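Local coordinates for galactofuranose-binding protein YtfQ (Escherichia coli, PDB 2VK2) that binds alpha- and beta-galactofuranose in the periplasm as the solute-binding component of an ABC transporter that takes up this sugar, at residues N130-Q135 and C193-H198. Numbering follows the deposited sequence.
Sequences NVVELQ and CMVYAH
H198 NE2 donates a hydrogen bond to E133 OE2 at 2.8 Å, and this side-chain bond closes the C-terminal end of a parallel pair of inner strands, 130-135 beside 194-197, in one lobe of the two-lobed periplasmic binding protein fold. The carboxylate oxygen lies in the imidazole plane, whereas the histidine meets it from above the carboxylate plane, the planes 79° apart. E133 reaches this point extended, CG anti to the backbone N (chi1 179°), with OE2 also at the edge of the Y196 ring, 3.5 Å from CE2. Its other oxygen, OE1, makes a salt bridge to K147 NZ and a hydrogen bond with S165 OG. Q135 lies over one face of the imidazole in a CH-pi contact, CA 3.6 Å from the ring centroid.

The backbone bonds follow the parallel pattern. N130 O accepts two donors, C193 N at 2.8 Å and the longer M194 N at 3.2 Å; then V132 N binds M194 O, Y196 N binds V132 O, L134 N binds Y196 O, and H198 N binds L134 O. V131 and E133 turn their backbone groups to strand 160-167 instead. V132, L134, V195 and A197 pack against helices 172-185 and 200-212, with L134 CD1 3.8 Å from V195 CG2; V131, M194 and Y196, on the E133 face, meet helix 109-124.

A leucine in place of H198 would probably leave E133 OE2 without its donor in a buried setting. Y196 OH bonds to the backbone of sugar-binding R146, and N199, which also binds the sugar, follows H198, consistent with these strand ends placing both at the galactofuranose site.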
ATOM      1  N   ASN A 130      -0.189 -16.593 -18.210  1.00 10.05           N
ATOM      2  CA  ASN A 130       0.810 -16.719 -17.153  1.00 10.00           C
ATOM      3  C   ASN A 130       1.075 -15.386 -16.493  1.00  9.60           C
ATOM      4  O   ASN A 130       1.447 -14.424 -17.146  1.00  9.63           O
ATOM      5  CB  ASN A 130       2.124 -17.242 -17.716  1.00 10.14           C
ATOM      6  CG  ASN A 130       2.037 -18.731 -18.123  1.00 11.01           C
ATOM      7  OD1 ASN A 130       1.218 -19.447 -17.703  1.00 11.78           O
ATOM      8  ND2 ASN A 130       2.936 -19.114 -18.953  1.00 12.38           N
ATOM      9  N   VAL A 131       0.883 -15.386 -15.174  1.00  9.08           N
ATOM     10  CA  VAL A 131       1.068 -14.201 -14.354  1.00  8.81           C
ATOM     11  C   VAL A 131       2.385 -14.283 -13.594  1.00  8.69           C
ATOM     12  O   VAL A 131       2.748 -15.339 -13.077  1.00  8.78           O
ATOM     13  CB  VAL A 131      -0.092 -14.053 -13.343  1.00  8.95           C
ATOM     14  CG1 VAL A 131       0.159 -12.890 -12.388  1.00  9.25           C
ATOM     15  CG2 VAL A 131      -1.409 -13.868 -14.078  1.00  9.57           C
ATOM     16  N   VAL A 132       3.106 -13.170 -13.542  1.00  8.38           N
ATOM     17  CA  VAL A 132       4.221 -13.026 -12.618  1.00  8.46           C
ATOM     18  C   VAL A 132       3.825 -11.979 -11.580  1.00  8.20           C
ATOM     19  O   VAL A 132       3.238 -10.944 -11.919  1.00  8.16           O
ATOM     20  CB  VAL A 132       5.548 -12.671 -13.331  1.00  8.44           C
ATOM     21  CG1 VAL A 132       5.916 -13.765 -14.330  1.00  8.87           C
ATOM     22  CG2 VAL A 132       5.476 -11.309 -14.020  1.00  9.10           C
ATOM     23  N   GLU A 133       4.109 -12.272 -10.314  1.00  8.19           N
ATOM     24  CA  GLU A 133       3.668 -11.438  -9.205  1.00  8.06           C
ATOM     25  C   GLU A 133       4.845 -10.760  -8.522  1.00  8.10           C
ATOM     26  O   GLU A 133       5.797 -11.423  -8.113  1.00  8.22           O
ATOM     27  CB  GLU A 133       2.888 -12.282  -8.193  1.00  7.99           C
ATOM     28  CG  GLU A 133       2.390 -11.506  -6.969  1.00  8.32           C
ATOM     29  CD  GLU A 133       1.604 -12.369  -6.008  1.00  8.57           C
ATOM     30  OE1 GLU A 133       1.989 -13.543  -5.813  1.00 10.06           O
ATOM     31  OE2 GLU A 133       0.609 -11.874  -5.442  1.00  8.66           O
ATOM     32  N   LEU A 134       4.766  -9.438  -8.406  1.00  7.84           N
ATOM     33  CA  LEU A 134       5.710  -8.664  -7.620  1.00  8.02           C
ATOM     34  C   LEU A 134       5.033  -8.349  -6.293  1.00  7.89           C
ATOM     35  O   LEU A 134       4.150  -7.494  -6.220  1.00  7.65           O
ATOM     36  CB  LEU A 134       6.102  -7.379  -8.352  1.00  8.26           C
ATOM     37  CG  LEU A 134       6.850  -7.600  -9.672  1.00  8.92           C
ATOM     38  CD1 LEU A 134       6.987  -6.296 -10.448  1.00  9.22           C
ATOM     39  CD2 LEU A 134       8.216  -8.216  -9.420  1.00 10.30           C
ATOM     40  N   GLN A 135       5.428  -9.066  -5.245  1.00  8.08           N
ATOM     41  CA  GLN A 135       4.827  -8.880  -3.931  1.00  8.30           C
ATOM     42  C   GLN A 135       5.405  -7.675  -3.219  1.00  8.15           C
ATOM     43  O   GLN A 135       6.517  -7.244  -3.498  1.00  8.25           O
ATOM     44  CB  GLN A 135       5.054 -10.102  -3.037  1.00  8.19           C
ATOM     45  CG  GLN A 135       4.513 -11.406  -3.573  1.00  9.32           C
ATOM     46  CD  GLN A 135       4.620 -12.521  -2.551  1.00 10.07           C
ATOM     47  OE1 GLN A 135       4.473 -12.294  -1.347  1.00 13.90           O
ATOM     48  NE2 GLN A 135       4.877 -13.734  -3.023  1.00 12.03           N
ATOM     49  N   CYS A 193       2.223 -13.311 -19.609  1.00 10.99           N
ATOM     50  CA  CYS A 193       1.025 -12.620 -20.100  1.00 10.78           C
ATOM     51  C   CYS A 193       0.747 -11.331 -19.321  1.00 10.08           C
ATOM     52  O   CYS A 193       0.294 -10.341 -19.896  1.00  9.80           O
ATOM     53  CB  CYS A 193      -0.187 -13.565 -20.021  1.00 11.02           C
ATOM     54  SG  CYS A 193      -1.842 -12.805 -19.907  1.00 13.28           S
ATOM     55  N   MET A 194       1.023 -11.343 -18.019  1.00  9.47           N
ATOM     56  CA  MET A 194       0.643 -10.240 -17.149  1.00  9.09           C
ATOM     57  C   MET A 194       1.537 -10.179 -15.916  1.00  8.64           C
ATOM     58  O   MET A 194       1.944 -11.214 -15.380  1.00  8.57           O
ATOM     59  CB  MET A 194      -0.824 -10.413 -16.742  1.00  9.20           C
ATOM     60  CG  MET A 194      -1.390  -9.324 -15.847  1.00  9.21           C
ATOM     61  SD  MET A 194      -1.473  -9.827 -14.117  1.00  9.00           S
ATOM     62  CE  MET A 194      -2.384  -8.446 -13.427  1.00  9.03           C
ATOM     63  N   VAL A 195       1.852  -8.961 -15.485  1.00  8.02           N
ATOM     64  CA  VAL A 195       2.507  -8.742 -14.201  1.00  7.98           C
ATOM     65  C   VAL A 195       1.508  -8.118 -13.236  1.00  7.72           C
ATOM     66  O   VAL A 195       0.860  -7.118 -13.555  1.00  7.65           O
ATOM     67  CB  VAL A 195       3.796  -7.877 -14.310  1.00  7.96           C
ATOM     68  CG1 VAL A 195       3.536  -6.559 -15.042  1.00  8.66           C
ATOM     69  CG2 VAL A 195       4.390  -7.618 -12.923  1.00  8.18           C
ATOM     70  N   TYR A 196       1.373  -8.755 -12.073  1.00  7.56           N
ATOM     71  CA  TYR A 196       0.557  -8.265 -10.974  1.00  7.52           C
ATOM     72  C   TYR A 196       1.514  -7.749  -9.919  1.00  7.42           C
ATOM     73  O   TYR A 196       2.294  -8.520  -9.361  1.00  7.86           O
ATOM     74  CB  TYR A 196      -0.306  -9.393 -10.394  1.00  7.55           C
ATOM     75  CG  TYR A 196      -1.018  -9.034  -9.103  1.00  7.51           C
ATOM     76  CD1 TYR A 196      -1.730  -7.843  -8.984  1.00  7.83           C
ATOM     77  CD2 TYR A 196      -0.985  -9.888  -8.001  1.00  7.37           C
ATOM     78  CE1 TYR A 196      -2.379  -7.505  -7.809  1.00  7.43           C
ATOM     79  CE2 TYR A 196      -1.637  -9.558  -6.818  1.00  7.54           C
ATOM     80  CZ  TYR A 196      -2.335  -8.367  -6.732  1.00  7.28           C
ATOM     81  OH  TYR A 196      -2.993  -8.013  -5.575  1.00  7.60           O
ATOM     82  N   ALA A 197       1.472  -6.448  -9.653  1.00  7.37           N
ATOM     83  CA  ALA A 197       2.338  -5.859  -8.642  1.00  7.71           C
ATOM     84  C   ALA A 197       1.491  -5.332  -7.498  1.00  7.56           C
ATOM     85  O   ALA A 197       0.475  -4.671  -7.714  1.00  7.62           O
ATOM     86  CB  ALA A 197       3.179  -4.752  -9.239  1.00  7.83           C
ATOM     87  N   HIS A 198       1.917  -5.613  -6.271  1.00  7.38           N
ATOM     88  CA  HIS A 198       1.170  -5.177  -5.091  1.00  7.42           C
ATOM     89  C   HIS A 198       1.149  -3.662  -4.915  1.00  7.46           C
ATOM     90  O   HIS A 198       0.307  -3.149  -4.193  1.00  7.90           O
ATOM     91  CB  HIS A 198       1.712  -5.846  -3.833  1.00  7.36           C
ATOM     92  CG  HIS A 198       1.452  -7.315  -3.780  1.00  7.12           C
ATOM     93  ND1 HIS A 198       1.745  -8.072  -2.669  1.00  7.45           N
ATOM     94  CD2 HIS A 198       0.914  -8.164  -4.689  1.00  7.44           C
ATOM     95  CE1 HIS A 198       1.418  -9.330  -2.903  1.00  7.79           C
ATOM     96  NE2 HIS A 198       0.905  -9.412  -4.117  1.00  7.77           N
TER